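Local atomic coordinates of short-chain dehydrogenase/reductase SDR (Burkholderia phymatum, PDB entry 5IG2), a protein that binds NAD and probably acts as an oxidoreductase on CH-OH groups of its substrate, as a member of the short-chain dehydrogenase/reductase family. Residues M9-D13 with F250-R256; K91-N97 with E142-N148. All blocks are in the same frame, centred on the assembly; numbering follows the deposited sequence. Where two conformers were deposited one is given.

In the fold
Contact 2 is the structural core: strands 94-97 and 144-149 run side by side in the middle of the parallel sheet, joined by backbone bonds and closed by polar side chains at both ends. Contact 1 lies nearer the surface, where the N-terminal residues 9-13 cross the last turn of helix 242-254; a single backbone bond and a cluster of phenylalanines hold it. The two meet on the sheet face that carries Phe96 and Val147. Ile253 and Phe250 of contact 1 pack there on Phe96, and Ile253 also on Val147. Contact 1 is thus mostly apolar and helix-to-loop, whereas contact 2 combines sheet pairing, a salt bridge and an amide-to-amide hydrogen bond.

Contact 1 of 2, residues M9-D13 with F250-R256; sequences MFEFD and FEAIAER
The carbonyl oxygen of Ala254, at the end of helix 242-254, takes the backbone N-H of Phe10. Phe10 N and Ala254 O are 3.2 Å apart, the N-H pointing almost straight at the oxygen (166°) and arriving in the carbonyl plane on a lone pair. Met9 borders the same oxygen, with its CG 3.4 Å from Ala254 O, and its chain bends at the last torsion to lay CE against Ala254 CB. The Phe10 side chain leaves with CG anti to the backbone N (chi1 -169°), which sets the ring beside the last turn. Ile253 CG2 lies over one face of that ring, offset toward the rim, and Arg256 crosses it at about a right angle. Arg256 NH2 approaches Phe10 CD2 to 3.6 Å, the guanidinium plane steeply tilted to the ring, while Phe10 CB sits over one face of the guanidinium. Arg256 is placed there by the helix terminus: with positive phi it is the C-prime residue of a Schellman motif, its own N bonded to Ile253 O at 2.8 Å and Arg257 N bonded to Ala252 O. The N-terminal loop, which leads into strand 16-20, therefore closes against the capped end of a helix that packs on the Rossmann-type sheet. Phe12 reaches deeper along the helix. Phe250 CD2 stands over one face of its ring, 3.6 Å from Phe12 CE1; the two ring planes are inclined at 49°. Ile253 CG2 meets the edge of the Phe12 ring instead, 3.8 Å from Phe12 CE1, so this one methyl serves both loop phenylalanines. Leu94 of strand 94-97 touches Phe12, Phe250 and Ile253, and Leu37 packs on both Phe12 and Phe250.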
loop_
_atom_site.group_PDB
_atom_site.type_symbol
_atom_site.label_atom_id
_atom_site.label_comp_id
_atom_site.label_asym_id
_atom_site.label_seq_id
_atom_site.Cartn_x
_atom_site.Cartn_y
_atom_site.Cartn_z
ATOM N N MET B 9 -12.070 -34.766 46.262
ATOM C CA MET B 9 -12.743 -33.846 45.348
ATOM C C MET B 9 -13.694 -34.579 44.408
ATOM O O MET B 9 -13.563 -35.786 44.186
ATOM C CB MET B 9 -11.725 -33.049 44.531
ATOM C CG MET B 9 -11.603 -31.596 44.955
ATOM S SD MET B 9 -10.288 -30.707 44.096
ATOM C CE MET B 9 -10.913 -30.623 42.416
ATOM N N PHE B 10 -14.659 -33.835 43.867
ATOM C CA PHE B 10 -15.658 -34.410 42.973
ATOM C C PHE B 10 -15.025 -34.706 41.618
ATOM O O PHE B 10 -14.337 -33.856 41.046
ATOM C CB PHE B 10 -16.834 -33.446 42.815
ATOM C CG PHE B 10 -18.031 -34.044 42.137
ATOM C CD1 PHE B 10 -18.139 -34.036 40.754
ATOM C CD2 PHE B 10 -19.058 -34.599 42.885
ATOM C CE1 PHE B 10 -19.247 -34.592 40.132
ATOM C CE2 PHE B 10 -20.168 -35.149 42.273
ATOM C CZ PHE B 10 -20.266 -35.145 40.897
ATOM N N GLU B 11 -15.249 -35.919 41.114
ATOM C CA GLU B 11 -14.663 -36.355 39.850
ATOM C C GLU B 11 -15.636 -36.101 38.702
ATOM O O GLU B 11 -16.827 -36.416 38.801
ATOM C CB GLU B 11 -14.294 -37.837 39.922
ATOM C CG GLU B 11 -13.232 -38.143 40.970
ATOM C CD GLU B 11 -13.198 -39.614 41.391
ATOM O OE1 GLU B 11 -13.715 -40.486 40.642
ATOM O OE2 GLU B 11 -12.643 -39.887 42.485
ATOM N N PHE B 12 -15.127 -35.530 37.619
ATOM C CA PHE B 12 -15.952 -35.194 36.465
ATOM C C PHE B 12 -15.693 -36.069 35.246
ATOM O O PHE B 12 -16.638 -36.428 34.541
ATOM C CB PHE B 12 -15.735 -33.723 36.076
ATOM C CG PHE B 12 -16.072 -32.748 37.167
ATOM C CD1 PHE B 12 -17.379 -32.365 37.390
ATOM C CD2 PHE B 12 -15.076 -32.205 37.961
ATOM C CE1 PHE B 12 -17.686 -31.461 38.395
ATOM C CE2 PHE B 12 -15.377 -31.302 38.962
ATOM C CZ PHE B 12 -16.684 -30.927 39.176
ATOM N N ASP B 13 -14.437 -36.405 34.964
ATOM C CA ASP B 13 -14.109 -37.086 33.719
ATOM C C ASP B 13 -14.810 -38.435 33.658
ATOM O O ASP B 13 -14.704 -39.240 34.586
ATOM C CB ASP B 13 -12.598 -37.263 33.610
ATOM C CG ASP B 13 -12.148 -37.613 32.203
ATOM O OD1 ASP B 13 -12.995 -38.032 31.385
ATOM O OD2 ASP B 13 -10.942 -37.480 31.918
ATOM N N PHE B 250 -18.255 -24.861 38.506
ATOM C CA PHE B 250 -17.581 -26.154 38.603
ATOM C C PHE B 250 -16.545 -26.171 39.731
ATOM O O PHE B 250 -16.368 -27.198 40.397
ATOM C CB PHE B 250 -16.949 -26.515 37.259
ATOM C CG PHE B 250 -17.897 -27.222 36.319
ATOM C CD1 PHE B 250 -18.859 -26.511 35.615
ATOM C CD2 PHE B 250 -17.835 -28.601 36.156
ATOM C CE1 PHE B 250 -19.727 -27.161 34.744
ATOM C CE2 PHE B 250 -18.694 -29.257 35.291
ATOM C CZ PHE B 250 -19.645 -28.529 34.584
ATOM N N GLU B 251 -15.847 -25.055 39.964
ATOM C CA GLU B 251 -14.958 -24.993 41.121
ATOM C C GLU B 251 -15.727 -25.249 42.414
ATOM O O GLU B 251 -15.254 -25.985 43.291
ATOM C CB GLU B 251 -14.243 -23.638 41.177
ATOM C CG GLU B 251 -13.166 -23.472 40.132
ATOM C CD GLU B 251 -12.627 -22.050 40.049
ATOM O OE1 GLU B 251 -13.158 -21.157 40.745
ATOM O OE2 GLU B 251 -11.674 -21.824 39.272
ATOM N N ALA B 252 -16.923 -24.659 42.547
ATOM C CA ALA B 252 -17.715 -24.878 43.754
ATOM C C ALA B 252 -18.155 -26.334 43.869
ATOM O O ALA B 252 -18.097 -26.922 44.957
ATOM C CB ALA B 252 -18.928 -23.946 43.767
ATOM N N ILE B 253 -18.613 -26.929 42.761
ATOM C CA ILE B 253 -19.004 -28.339 42.776
ATOM C C ILE B 253 -17.840 -29.204 43.227
ATOM O O ILE B 253 -18.005 -30.127 44.036
ATOM C CB ILE B 253 -19.500 -28.791 41.390
ATOM C CG1 ILE B 253 -20.728 -27.998 40.932
ATOM C CG2 ILE B 253 -19.788 -30.284 41.398
ATOM C CD1 ILE B 253 -21.052 -28.250 39.458
ATOM N N ALA B 254 -16.643 -28.921 42.697
ATOM C CA ALA B 254 -15.466 -29.719 43.019
ATOM C C ALA B 254 -15.250 -29.810 44.526
ATOM O O ALA B 254 -14.896 -30.872 45.046
ATOM C CB ALA B 254 -14.243 -29.119 42.331
ATOM N N GLU B 255 -15.473 -28.709 45.242
ATOM C CA GLU B 255 -15.327 -28.673 46.690
ATOM C C GLU B 255 -16.662 -28.831 47.408
ATOM O O GLU B 255 -16.721 -28.685 48.638
ATOM C CB GLU B 255 -14.628 -27.377 47.112
ATOM C CG GLU B 255 -15.268 -26.119 46.578
ATOM C CD GLU B 255 -14.450 -24.870 46.877
ATOM O OE1 GLU B 255 -14.831 -24.101 47.798
ATOM O OE2 GLU B 255 -13.424 -24.664 46.187
ATOM N N ARG B 256 -17.725 -29.130 46.659
ATOM C CA ARG B 256 -19.068 -29.355 47.196
ATOM C C ARG B 256 -19.529 -28.187 48.056
ATOM O O ARG B 256 -20.185 -28.364 49.082
ATOM C CB ARG B 256 -19.137 -30.677 47.968
ATOM C CG ARG B 256 -18.951 -31.899 47.059
ATOM C CD ARG B 256 -19.099 -33.190 47.827
ATOM N NE ARG B 256 -18.922 -34.370 46.979
ATOM C CZ ARG B 256 -17.737 -34.905 46.678
ATOM N NH1 ARG B 256 -16.619 -34.354 47.132
ATOM N NH2 ARG B 256 -17.665 -35.989 45.915
#

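Contact 2 of 2, residues K91-N97 with E142-N148; sequences KVHLLFN and EAAHIVN
Glu142 holds its carboxylate between Lys91 and His93, one oxygen for each. The straight Glu142 chain meets Lys91 crosswise; Lys91 NZ reaches Glu142 OE1 on the syn lone pair at 2.8 Å, a salt bridge. Bends at chi2 and chi4 of Lys91 turn its ammonium toward this oxygen. His93 donates from NE2 to Glu142 OE2 over 2.9 Å, but the approach is oblique: the ring is inclined 50° to the carboxylate, and NE2 lies above the carboxylate plane. The other ring nitrogen, ND1, bonds to Val16 N, so both nitrogens of this buried histidine have partners and its rotation is fixed.

At the opposite end, Asn97 and Asn148 project together from neighbouring strands, with their amide planes 38° apart. Asn97 ND2 donates to Asn148 OD1 at 2.9 Å, a fairly straight bond in the plane of the donor amide; Asn148 ND2 bonds Thr175 OG1, and Ile146 CG2 packs against Asn97 ND2. Between these ends Phe96 and Val147 also run alongside each other, Phe96 CD2 lying 3.9 Å from Val147 CB. On the same face as these two, His145 NE2 bonds Ser192 OG.

The backbones bond in parallel register, alternating in direction: His145 N to His93 O, Leu95 N to His145 O, Val147 N to Leu95 O (2.7 Å), and Asn97 N to Val147 O. The axes of strand segments 94-97 and 144-148 are inclined by 13°. Helix 112-140 links the strands and covers Leu95 and Ile146 through Met137, a beta-alpha-beta crossover. These are the fourth and fifth strands in the 3-2-1-4-5-6-7 order of the SDR Rossmann fold, and Asn98, which binds NAD, directly follows the first of them.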
loop_
_atom_site.group_PDB
_atom_site.type_symbol
_atom_site.label_atom_id
_atom_site.label_comp_id
_atom_site.label_asym_id
_atom_site.label_seq_id
_atom_site.Cartn_x
_atom_site.Cartn_y
_atom_site.Cartn_z
ATOM N N LYS B 91 -26.208 -43.607 33.649
ATOM C CA LYS B 91 -26.004 -42.956 34.935
ATOM C C LYS B 91 -26.324 -41.478 34.779
ATOM O O LYS B 91 -26.294 -40.936 33.672
ATOM C CB LYS B 91 -24.555 -43.088 35.434
ATOM C CG LYS B 91 -23.955 -44.490 35.443
ATOM C CD LYS B 91 -24.289 -45.231 36.726
ATOM C CE LYS B 91 -23.495 -46.532 36.844
ATOM N NZ LYS B 91 -22.019 -46.293 36.941
ATOM N N VAL B 92 -26.616 -40.825 35.904
ATOM C CA VAL B 92 -26.652 -39.367 35.993
ATOM C C VAL B 92 -25.867 -38.962 37.236
ATOM O O VAL B 92 -26.197 -39.392 38.346
ATOM C CB VAL B 92 -28.087 -38.817 36.064
ATOM C CG1 VAL B 92 -28.052 -37.297 36.158
ATOM C CG2 VAL B 92 -28.902 -39.267 34.863
ATOM N N HIS B 93 -24.829 -38.145 37.057
ATOM C CA HIS B 93 -24.000 -37.732 38.182
ATOM C C HIS B 93 -24.126 -36.267 38.531
ATOM O O HIS B 93 -23.959 -35.902 39.699
ATOM C CB HIS B 93 -22.528 -38.033 37.900
ATOM C CG HIS B 93 -22.257 -39.481 37.680
ATOM N ND1 HIS B 93 -22.042 -40.011 36.431
ATOM C CD2 HIS B 93 -22.193 -40.517 38.548
ATOM C CE1 HIS B 93 -21.832 -41.311 36.540
ATOM N NE2 HIS B 93 -21.921 -41.643 37.814
ATOM N N LEU B 94 -24.401 -35.426 37.545
ATOM C CA LEU B 94 -24.501 -33.990 37.741
ATOM C C LEU B 94 -25.779 -33.501 37.076
ATOM O O LEU B 94 -26.015 -33.794 35.900
ATOM C CB LEU B 94 -23.270 -33.302 37.145
ATOM C CG LEU B 94 -22.949 -31.864 37.513
ATOM C CD1 LEU B 94 -23.055 -31.652 39.015
ATOM C CD2 LEU B 94 -21.550 -31.538 37.008
ATOM N N LEU B 95 -26.602 -32.769 37.825
ATOM C CA LEU B 95 -27.835 -32.201 37.295
ATOM C C LEU B 95 -27.808 -30.700 37.510
ATOM O O LEU B 95 -27.642 -30.241 38.644
ATOM C CB LEU B 95 -29.073 -32.802 37.969
ATOM C CG LEU B 95 -30.400 -32.113 37.613
ATOM C CD1 LEU B 95 -30.742 -32.314 36.134
ATOM C CD2 LEU B 95 -31.538 -32.617 38.490
ATOM N N PHE B 96 -27.981 -29.943 36.429
ATOM C CA PHE B 96 -28.105 -28.486 36.490
ATOM C C PHE B 96 -29.560 -28.133 36.191
ATOM O O PHE B 96 -29.974 -28.153 35.027
ATOM C CB PHE B 96 -27.177 -27.801 35.482
ATOM C CG PHE B 96 -25.711 -27.939 35.782
ATOM C CD1 PHE B 96 -24.997 -29.033 35.338
ATOM C CD2 PHE B 96 -25.038 -26.943 36.466
ATOM C CE1 PHE B 96 -23.643 -29.149 35.599
ATOM C CE2 PHE B 96 -23.683 -27.054 36.729
ATOM C CZ PHE B 96 -22.984 -28.158 36.292
ATOM N N ASN B 97 -30.340 -27.808 37.228
ATOM C CA ASN B 97 -31.712 -27.314 37.030
ATOM C C ASN B 97 -31.603 -25.812 36.795
ATOM O O ASN B 97 -31.680 -25.000 37.723
ATOM C CB ASN B 97 -32.615 -27.630 38.223
ATOM C CG ASN B 97 -32.847 -29.128 38.424
ATOM O OD1 ASN B 97 -33.287 -29.837 37.517
ATOM N ND2 ASN B 97 -32.565 -29.608 39.630
ATOM N N GLU B 142 -23.237 -43.650 44.257
ATOM C CA GLU B 142 -22.093 -42.954 43.700
ATOM C C GLU B 142 -22.185 -41.487 44.075
ATOM O O GLU B 142 -23.264 -40.970 44.371
ATOM C CB GLU B 142 -22.029 -43.077 42.176
ATOM C CG GLU B 142 -21.690 -44.448 41.670
ATOM C CD GLU B 142 -21.601 -44.487 40.160
ATOM O OE1 GLU B 142 -22.288 -45.339 39.555
ATOM O OE2 GLU B 142 -20.854 -43.665 39.582
ATOM N N ALA B 143 -21.032 -40.822 44.053
ATOM C CA ALA B 143 -21.009 -39.373 44.196
ATOM C C ALA B 143 -21.868 -38.738 43.112
ATOM O O ALA B 143 -21.758 -39.081 41.930
ATOM C CB ALA B 143 -19.575 -38.851 44.113
ATOM N N ALA B 144 -22.747 -37.828 43.522
ATOM C CA ALA B 144 -23.590 -37.101 42.587
ATOM C C ALA B 144 -23.913 -35.751 43.201
ATOM O O ALA B 144 -23.751 -35.546 44.408
ATOM C CB ALA B 144 -24.871 -37.877 42.251
ATOM N N HIS B 145 -24.373 -34.824 42.360
ATOM C CA HIS B 145 -24.559 -33.449 42.807
ATOM C C HIS B 145 -25.606 -32.767 41.934
ATOM O O HIS B 145 -25.602 -32.923 40.707
ATOM C CB HIS B 145 -23.227 -32.678 42.756
ATOM C CG HIS B 145 -23.110 -31.579 43.765
ATOM N ND1 HIS B 145 -22.777 -31.809 45.082
ATOM C CD2 HIS B 145 -23.258 -30.237 43.643
ATOM C CE1 HIS B 145 -22.731 -30.659 45.730
ATOM N NE2 HIS B 145 -23.024 -29.690 44.880
ATOM N N ILE B 146 -26.486 -32.002 42.579
ATOM C CA ILE B 146 -27.537 -31.231 41.923
ATOM C C ILE B 146 -27.257 -29.747 42.129
ATOM O O ILE B 146 -27.095 -29.294 43.271
ATOM C CB ILE B 146 -28.918 -31.595 42.488
ATOM C CG1 ILE B 146 -29.222 -33.077 42.224
ATOM C CG2 ILE B 146 -29.987 -30.618 41.947
ATOM C CD1 ILE B 146 -30.414 -33.596 42.990
ATOM N N VAL B 147 -27.222 -28.987 41.035
ATOM C CA VAL B 147 -27.025 -27.544 41.088
ATOM C C VAL B 147 -28.278 -26.866 40.565
ATOM O O VAL B 147 -28.684 -27.098 39.414
ATOM C CB VAL B 147 -25.810 -27.095 40.274
ATOM C CG1 VAL B 147 -25.706 -25.594 40.356
ATOM C CG2 VAL B 147 -24.540 -27.776 40.781
ATOM N N ASN B 148 -28.874 -26.015 41.396
ATOM C CA ASN B 148 -30.041 -25.226 41.021
ATOM C C ASN B 148 -29.624 -23.780 40.801
ATOM O O ASN B 148 -28.986 -23.176 41.673
ATOM C CB ASN B 148 -31.126 -25.302 42.102
ATOM C CG ASN B 148 -31.674 -26.700 42.270
ATOM O OD1 ASN B 148 -31.605 -27.523 41.346
ATOM N ND2 ASN B 148 -32.221 -26.983 43.447
#